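Long-range contacts in probable TonB-dependent siderophore receptor PirA (Acinetobacter baumannii, PDB 5FR8), which probably takes part in the first step of iron uptake across the outer membrane, binding iron-chelating siderophores and possibly ferric enterobactin: residues Tyr621-Ile626 against Phe641-Arg646; Gln581-Ser586 against Tyr602-Lys607; Lys676-Ala681 against Phe703-Leu708. One frame throughout, in Å; residues are numbered along the deposited sequence.

Interaction 1 (Tyr621-Ile626 against Phe641-Arg646). With C8E ((hydroxyethyloxy)tri(ethyloxy)octane), chain C.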
# COMPACT_ATOMS: atom_id res chain seq x y z
N TYR A 621 18.37 6.97 5.19
CA TYR A 621 18.98 5.73 4.67
C TYR A 621 18.42 4.51 5.40
O TYR A 621 17.89 4.59 6.51
CB TYR A 621 20.50 5.78 4.75
CG TYR A 621 21.09 5.54 6.12
CD1 TYR A 621 21.24 4.26 6.62
CD2 TYR A 621 21.56 6.60 6.88
CE1 TYR A 621 21.79 4.04 7.88
CE2 TYR A 621 22.12 6.39 8.13
CZ TYR A 621 22.23 5.11 8.62
OH TYR A 621 22.80 4.90 9.86
N THR A 622 18.50 3.36 4.74
CA THR A 622 18.06 2.12 5.32
C THR A 622 18.91 0.99 4.79
O THR A 622 18.93 0.77 3.58
CB THR A 622 16.64 1.79 4.89
OG1 THR A 622 15.77 2.87 5.23
CG2 THR A 622 16.19 0.53 5.57
N ILE A 623 19.60 0.29 5.69
CA ILE A 623 20.47 -0.83 5.31
C ILE A 623 19.88 -2.14 5.81
O ILE A 623 19.41 -2.21 6.93
CB ILE A 623 21.86 -0.68 5.93
CG1 ILE A 623 22.54 0.54 5.35
CG2 ILE A 623 22.72 -1.90 5.66
CD1 ILE A 623 23.78 0.91 6.11
N ASN A 624 19.91 -3.17 4.96
CA ASN A 624 19.38 -4.48 5.36
C ASN A 624 20.38 -5.58 5.11
O ASN A 624 21.12 -5.55 4.11
CB ASN A 624 18.11 -4.80 4.58
CG ASN A 624 16.95 -3.92 4.97
OD1 ASN A 624 16.19 -4.21 5.91
ND2 ASN A 624 16.80 -2.82 4.24
N SER A 625 20.42 -6.54 6.03
CA SER A 625 21.25 -7.72 5.87
C SER A 625 20.49 -8.95 6.26
O SER A 625 19.96 -9.02 7.36
CB SER A 625 22.50 -7.64 6.75
OG SER A 625 23.16 -8.91 6.82
N ILE A 626 20.46 -9.92 5.37
CA ILE A 626 20.00 -11.25 5.74
C ILE A 626 21.13 -12.31 5.59
O ILE A 626 21.89 -12.30 4.61
CB ILE A 626 18.73 -11.65 4.94
CG1 ILE A 626 17.69 -10.52 4.95
CG2 ILE A 626 18.12 -12.90 5.56
CD1 ILE A 626 17.68 -9.60 3.73
N PHE A 641 19.32 -8.21 10.05
CA PHE A 641 19.75 -6.96 10.69
C PHE A 641 19.34 -5.82 9.79
O PHE A 641 19.47 -5.88 8.57
CB PHE A 641 21.26 -6.94 10.91
CG PHE A 641 21.79 -5.68 11.53
CD1 PHE A 641 21.73 -5.46 12.91
CD2 PHE A 641 22.45 -4.72 10.75
CE1 PHE A 641 22.26 -4.31 13.48
CE2 PHE A 641 22.98 -3.57 11.32
CZ PHE A 641 22.89 -3.37 12.69
N THR A 642 18.82 -4.78 10.41
CA THR A 642 18.34 -3.66 9.67
C THR A 642 18.78 -2.42 10.41
O THR A 642 18.75 -2.39 11.63
CB THR A 642 16.82 -3.70 9.56
OG1 THR A 642 16.45 -4.78 8.70
CG2 THR A 642 16.29 -2.41 9.00
N GLN A 643 19.15 -1.41 9.65
CA GLN A 643 19.69 -0.19 10.20
C GLN A 643 19.00 0.98 9.51
O GLN A 643 18.91 1.03 8.27
CB GLN A 643 21.20 -0.20 9.99
CG GLN A 643 21.93 1.11 10.27
CD GLN A 643 23.44 0.97 10.07
OE1 GLN A 643 23.91 -0.08 9.62
NE2 GLN A 643 24.19 2.02 10.40
N TYR A 644 18.47 1.88 10.33
CA TYR A 644 17.72 3.02 9.84
C TYR A 644 18.45 4.28 10.21
O TYR A 644 18.72 4.51 11.39
CB TYR A 644 16.34 3.11 10.51
CG TYR A 644 15.45 1.91 10.39
CD1 TYR A 644 14.92 1.51 9.15
CD2 TYR A 644 15.10 1.20 11.52
CE1 TYR A 644 14.10 0.39 9.04
CE2 TYR A 644 14.26 0.09 11.44
CZ TYR A 644 13.77 -0.30 10.20
OH TYR A 644 12.96 -1.38 10.13
N GLY A 645 18.77 5.12 9.23
CA GLY A 645 19.18 6.50 9.49
C GLY A 645 17.98 7.34 9.96
O GLY A 645 16.92 6.81 10.30
N ARG A 646 18.15 8.66 9.94
CA ARG A 646 17.25 9.57 10.65
C ARG A 646 15.96 9.91 9.88
O ARG A 646 16.00 10.32 8.70
CB ARG A 646 18.01 10.85 11.01
CG ARG A 646 19.40 10.60 11.59
CD ARG A 646 20.27 11.85 11.59
NE ARG A 646 20.04 12.69 12.76
CZ ARG A 646 19.49 13.91 12.75
NH1 ARG A 646 19.13 14.49 11.59
NH2 ARG A 646 19.31 14.57 13.89
C1 C8E C . 26.54 -2.71 -2.48
C2 C8E C . 25.48 -2.48 -1.39
C3 C8E C . 25.41 -3.55 -0.28
C4 C8E C . 25.10 -3.00 1.13
C5 C8E C . 25.59 -3.93 2.26
C6 C8E C . 27.12 -3.95 2.41
C7 C8E C . 27.60 -4.59 3.72
C8 C8E C . 28.60 -5.76 3.51
O9 C8E C . 28.43 -6.71 4.60
C10 C8E C . 28.73 -8.06 4.21
C11 C8E C . 28.63 -9.04 5.40
O12 C8E C . 27.43 -8.84 6.17
C13 C8E C . 27.51 -9.39 7.52
C14 C8E C . 26.11 -9.47 8.17
O15 C8E C . 26.16 -9.70 9.59
C16 C8E C . 26.18 -8.50 10.42
C17 C8E C . 27.30 -8.51 11.51
O18 C8E C . 27.11 -7.41 12.43
C19 C8E C . 25.97 -7.63 13.32
C20 C8E C . 25.45 -6.36 14.05
O21 C8E C . 24.82 -6.63 15.35
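Phe641 pairs with Ser625 in a hydrogen-bonded antiparallel pair, each backbone N bonded to the other's O. With CG anti to its own backbone N (chi1 178°), the Phe641 ring lies on the lipid-side face of the barrel wall, where C20 of the bound detergent C8E rests 3.8 Å from Phe641 CE1. An aromatic suits a surface that meets hydrocarbon and ether chains. Thr642 points to the other face, the interior, where Asn624 also touches Arg64 of the plug. Thr642 OG1 donates to Asn624 OD1 at 2.9 Å, tilted from the carbonyl plane, while Asn624 ND2 binds Asn599 on neighbouring strand 594-608. Gln643 bonds reciprocally with Ile623 through the backbone. Its extended side chain lies alongside that of Ile623, OE1 3.6 Å from Ile623 CD1, and NE2 reaches Tyr621 OH at 3.2 Å in a bent bond. Tyr644 turns inward beside Thr622, CD1 3.9 Å from Thr622 CG2. Gly645 ends the series: its N donates to Tyr621 O at 2.9 Å, and its CA sits over the Tyr621 ring, 3.5 Å from the centroid, in a CH-pi contact. Glycine, with no side chain, lets the phenol lie flat on the backbone. The inward Asn624 amide thus has partners for both its oxygen and its nitrogen, whereas the outward face combines apolar surface with the amide-phenol bond.

Interaction 2 (Gln581-Ser586 against Tyr602-Lys607); sequences QGFEGS and YMMDSK
Gln581 meets two residues of the opposite strand at once. Its carbonyl O accepts from Met604 N at 2.9 Å and from Asp605 N at 3.1 Å, both arriving from the same face of its plane, while Gln581 N donates to Asp605 O. The side chain is extended throughout (chi1 -164°, chi2 177°), runs beside Asp605 and delivers NE2 to Asp605 OD2 at 2.8 Å, nearly in the amide plane; OE1 is taken by Trp531 on neighbouring strand 525-541. A glutamine can serve both neighbours because its amide offers a donor and an acceptor. Gly582 follows opposite Met603, a non-hydrogen-bonded pair with CA atoms 4.4 Å apart; a side chain here would run into Tyr602 O, so glycine suits the place where the register shifts. Phe583 restores regular pairing, its N and O both bonded to Tyr602. Its ring also receives Met604 in a Met-aromatic contact: SD lies in the ring plane at the edge, 5.3 Å from the centroid, and Met604 CE packs against Phe583 CE1 and Gln581 CG. A flexible thioether fits between amide chain and phenyl. Two residues, Met604 and Asp605, facing one, Gln581, define a classic beta bulge, here within an antiparallel hairpin of the TonB-dependent receptor barrel.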
# COMPACT_ATOMS: atom_id res chain seq x y z
N GLN A 581 14.41 11.46 -5.16
CA GLN A 581 15.70 11.02 -5.71
C GLN A 581 16.50 10.24 -4.70
O GLN A 581 16.40 10.49 -3.51
CB GLN A 581 16.52 12.22 -6.21
CG GLN A 581 17.67 11.85 -7.14
CD GLN A 581 18.41 13.06 -7.67
OE1 GLN A 581 19.15 12.98 -8.66
NE2 GLN A 581 18.22 14.21 -7.01
N GLY A 582 17.32 9.30 -5.18
CA GLY A 582 18.12 8.49 -4.28
C GLY A 582 18.91 7.41 -4.97
O GLY A 582 18.95 7.33 -6.21
N PHE A 583 19.51 6.54 -4.16
CA PHE A 583 20.28 5.40 -4.67
C PHE A 583 19.82 4.10 -4.01
O PHE A 583 19.47 4.07 -2.83
CB PHE A 583 21.74 5.62 -4.39
CG PHE A 583 22.39 6.59 -5.33
CD1 PHE A 583 22.29 7.96 -5.11
CD2 PHE A 583 23.11 6.13 -6.41
CE1 PHE A 583 22.90 8.85 -5.97
CE2 PHE A 583 23.73 7.02 -7.28
CZ PHE A 583 23.62 8.38 -7.05
N GLU A 584 19.78 3.03 -4.78
CA GLU A 584 19.53 1.70 -4.25
C GLU A 584 20.79 0.93 -4.60
O GLU A 584 21.34 1.09 -5.70
CB GLU A 584 18.34 1.04 -4.95
CG GLU A 584 16.93 1.54 -4.61
CD GLU A 584 15.84 0.81 -5.40
OE1 GLU A 584 16.18 -0.04 -6.28
OE2 GLU A 584 14.64 1.09 -5.14
N GLY A 585 21.25 0.10 -3.69
CA GLY A 585 22.28 -0.87 -4.01
C GLY A 585 21.88 -2.18 -3.38
O GLY A 585 21.08 -2.22 -2.44
N SER A 586 22.44 -3.26 -3.89
CA SER A 586 22.22 -4.57 -3.31
C SER A 586 23.51 -5.37 -3.45
O SER A 586 24.32 -5.10 -4.35
CB SER A 586 21.09 -5.28 -4.05
OG SER A 586 21.34 -5.28 -5.45
N TYR A 602 19.56 4.98 -0.17
CA TYR A 602 19.85 6.31 0.37
C TYR A 602 18.96 7.29 -0.32
O TYR A 602 18.79 7.24 -1.54
CB TYR A 602 21.29 6.72 0.12
CG TYR A 602 21.60 8.12 0.61
CD1 TYR A 602 21.79 8.37 1.96
CD2 TYR A 602 21.73 9.19 -0.27
CE1 TYR A 602 22.09 9.64 2.42
CE2 TYR A 602 22.02 10.47 0.18
CZ TYR A 602 22.20 10.69 1.53
OH TYR A 602 22.48 11.95 2.00
N MET A 603 18.38 8.19 0.46
CA MET A 603 17.28 9.01 0.01
C MET A 603 17.75 10.45 0.01
O MET A 603 17.87 11.09 1.07
CB MET A 603 16.10 8.80 0.97
CG MET A 603 14.72 9.10 0.40
SD MET A 603 14.15 8.00 -0.92
CE MET A 603 13.92 6.44 -0.05
N MET A 604 18.08 10.94 -1.18
CA MET A 604 18.71 12.25 -1.37
C MET A 604 17.66 13.33 -1.35
O MET A 604 17.94 14.43 -0.96
CB MET A 604 19.41 12.36 -2.73
CG MET A 604 20.85 11.92 -2.74
SD MET A 604 21.71 12.25 -4.32
CE MET A 604 20.76 11.24 -5.45
N ASP A 605 16.45 13.03 -1.80
CA ASP A 605 15.45 14.07 -1.94
C ASP A 605 14.04 13.54 -1.81
O ASP A 605 13.67 12.54 -2.45
CB ASP A 605 15.54 14.76 -3.30
CG ASP A 605 16.82 15.54 -3.48
OD1 ASP A 605 17.12 16.40 -2.62
OD2 ASP A 605 17.50 15.29 -4.51
N SER A 606 13.27 14.22 -0.98
CA SER A 606 11.84 14.02 -0.90
C SER A 606 11.26 15.36 -0.54
O SER A 606 11.19 15.70 0.64
CB SER A 606 11.46 13.00 0.18
OG SER A 606 10.06 12.68 0.13
N LYS A 607 10.82 16.12 -1.52
CA LYS A 607 10.29 17.41 -1.18
C LYS A 607 9.30 17.88 -2.22
O LYS A 607 9.53 17.71 -3.40
CB LYS A 607 11.44 18.40 -1.00
CG LYS A 607 12.26 18.58 -2.26
CD LYS A 607 13.59 19.26 -1.98
CE LYS A 607 14.41 19.35 -3.27
NZ LYS A 607 15.82 19.74 -2.96

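Interaction 3 (Lys676-Ala681 against Phe703-Leu708)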
# COMPACT_ATOMS: atom_id res chain seq x y z
N LYS A 676 16.25 9.77 15.90
CA LYS A 676 17.67 9.40 15.78
C LYS A 676 17.79 8.00 15.23
O LYS A 676 16.89 7.18 15.42
CB LYS A 676 18.38 9.58 17.13
CG LYS A 676 18.41 11.04 17.55
CD LYS A 676 19.29 11.35 18.76
CE LYS A 676 19.17 12.82 19.14
NZ LYS A 676 19.94 13.17 20.35
N SER A 677 18.88 7.71 14.52
CA SER A 677 18.98 6.46 13.80
C SER A 677 19.16 5.30 14.75
O SER A 677 19.56 5.49 15.89
CB SER A 677 20.11 6.50 12.80
OG SER A 677 21.27 6.91 13.47
N TYR A 678 18.83 4.09 14.30
CA TYR A 678 18.86 2.92 15.16
C TYR A 678 18.79 1.62 14.35
O TYR A 678 18.75 1.63 13.12
CB TYR A 678 17.71 2.99 16.18
CG TYR A 678 16.33 2.86 15.60
CD1 TYR A 678 15.64 3.96 15.07
CD2 TYR A 678 15.67 1.63 15.60
CE1 TYR A 678 14.35 3.84 14.56
CE2 TYR A 678 14.38 1.50 15.07
CZ TYR A 678 13.73 2.60 14.56
OH TYR A 678 12.46 2.46 14.06
N SER A 679 18.81 0.50 15.06
CA SER A 679 18.93 -0.80 14.42
C SER A 679 18.19 -1.88 15.21
O SER A 679 18.01 -1.76 16.42
CB SER A 679 20.40 -1.20 14.28
OG SER A 679 20.89 -1.83 15.47
N THR A 680 17.76 -2.92 14.52
CA THR A 680 17.19 -4.10 15.15
C THR A 680 17.76 -5.34 14.48
O THR A 680 18.23 -5.28 13.35
CB THR A 680 15.65 -4.16 15.02
OG1 THR A 680 15.30 -4.43 13.66
CG2 THR A 680 14.99 -2.87 15.49
N ALA A 681 17.71 -6.47 15.19
CA ALA A 681 18.20 -7.72 14.66
C ALA A 681 17.31 -8.89 15.05
O ALA A 681 16.49 -8.77 15.97
CB ALA A 681 19.60 -7.95 15.16
N PHE A 703 17.93 -7.06 20.55
CA PHE A 703 18.49 -6.08 21.53
C PHE A 703 17.39 -5.27 22.30
O PHE A 703 17.70 -4.27 22.94
CB PHE A 703 19.44 -5.06 20.83
CG PHE A 703 20.84 -5.58 20.53
CD1 PHE A 703 21.06 -6.87 20.04
CD2 PHE A 703 21.96 -4.73 20.68
CE1 PHE A 703 22.34 -7.31 19.76
CE2 PHE A 703 23.26 -5.17 20.40
CZ PHE A 703 23.45 -6.46 19.94
N ASP A 704 16.13 -5.68 22.20
CA ASP A 704 14.98 -4.89 22.72
C ASP A 704 15.04 -3.37 22.43
O ASP A 704 14.73 -2.55 23.32
CB ASP A 704 14.76 -5.13 24.22
CG ASP A 704 13.38 -4.65 24.71
OD1 ASP A 704 12.40 -4.77 23.95
OD2 ASP A 704 13.26 -4.16 25.86
N LYS A 705 15.40 -2.99 21.20
CA LYS A 705 15.33 -1.60 20.77
C LYS A 705 13.85 -1.30 20.60
O LYS A 705 13.26 -1.67 19.61
CB LYS A 705 16.05 -1.38 19.44
CG LYS A 705 16.81 -0.06 19.33
CD LYS A 705 16.02 1.18 19.77
CE LYS A 705 16.96 2.38 19.89
NZ LYS A 705 16.41 3.52 20.66
N GLN A 706 13.26 -0.65 21.59
CA GLN A 706 11.84 -0.43 21.58
C GLN A 706 11.47 1.04 21.63
O GLN A 706 11.72 1.72 22.62
CB GLN A 706 11.18 -1.10 22.77
CG GLN A 706 9.68 -0.87 22.76
CD GLN A 706 9.03 -1.19 24.06
OE1 GLN A 706 9.54 -0.82 25.13
NE2 GLN A 706 7.87 -1.86 24.00
N ILE A 707 10.82 1.52 20.58
CA ILE A 707 10.36 2.90 20.58
C ILE A 707 8.84 3.00 20.73
O ILE A 707 8.10 2.27 20.06
CB ILE A 707 10.77 3.62 19.29
CG1 ILE A 707 12.26 3.43 19.01
CG2 ILE A 707 10.47 5.10 19.42
CD1 ILE A 707 12.60 3.57 17.53
N LEU A 708 8.41 3.92 21.59
CA LEU A 708 6.99 4.21 21.84
C LEU A 708 6.51 5.44 21.09
O LEU A 708 7.26 6.37 20.85
CB LEU A 708 6.75 4.46 23.31
CG LEU A 708 7.31 3.40 24.26
CD1 LEU A 708 7.00 3.77 25.69
CD2 LEU A 708 6.73 2.03 23.92
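Side-chain packing of Lys705 and Ile707 against Tyr678 joins a strand of the TonB-dependent receptor beta-barrel to a long loop beside it. Residues 678-681 belong to strand 674-687. The other segment, 703-708, lies in the loop between the last two strands, 693-700 and 724-731, consistent with one of the long extracellular loops of this family. The two segments do not pair as strands: the closest CA atoms, those of Thr680 and Lys705, are 6.4 Å apart. Lys705 bridges the gap with its aliphatic part, its chain bent at chi2 (-47°) so that it runs beside the strand. CG comes 3.6 Å from Ser679 O, and CE reaches 3.8 Å from Tyr678 CB. A long methylene chain suits this solvent-facing side of the contact, as it can lie on its neighbours while carrying a charged end. The Tyr678 hydroxyl is taken up by Tyr718 and Glu720 farther along the same loop, while the ring face remains for apolar contact. Ile707, whose backbone pairs with Glu720, sends its CG1-CD1 arm to the ring from the opposite direction. The CD1 methyl stands over one ring face in a CH-pi contact, 3.5 Å from the Tyr678 ring centroid and 21° off the normal.

In the fold
Interactions 1 and 2 are successive hairpins of the barrel wall, joined where strands 594-608 and 621-630 run side by side and Tyr621 packs on Tyr602. Interaction 1 also shares a seam with interaction 3: strands 635-648 and 674-687 bond through Thr642 with Thr680 and Tyr644 with Tyr678. Interactions 2 and 3, with centres about 22 Å apart, do not touch. Interaction 1 is the most buried and keeps regular strand pairing, interaction 2 is partly buried and interrupted by a bulge, and interaction 3 is a surface contact. Accordingly, backbone and amide bonds dominate the two hairpins, whereas interaction 3, between its own two segments, is methylene and methyl packing.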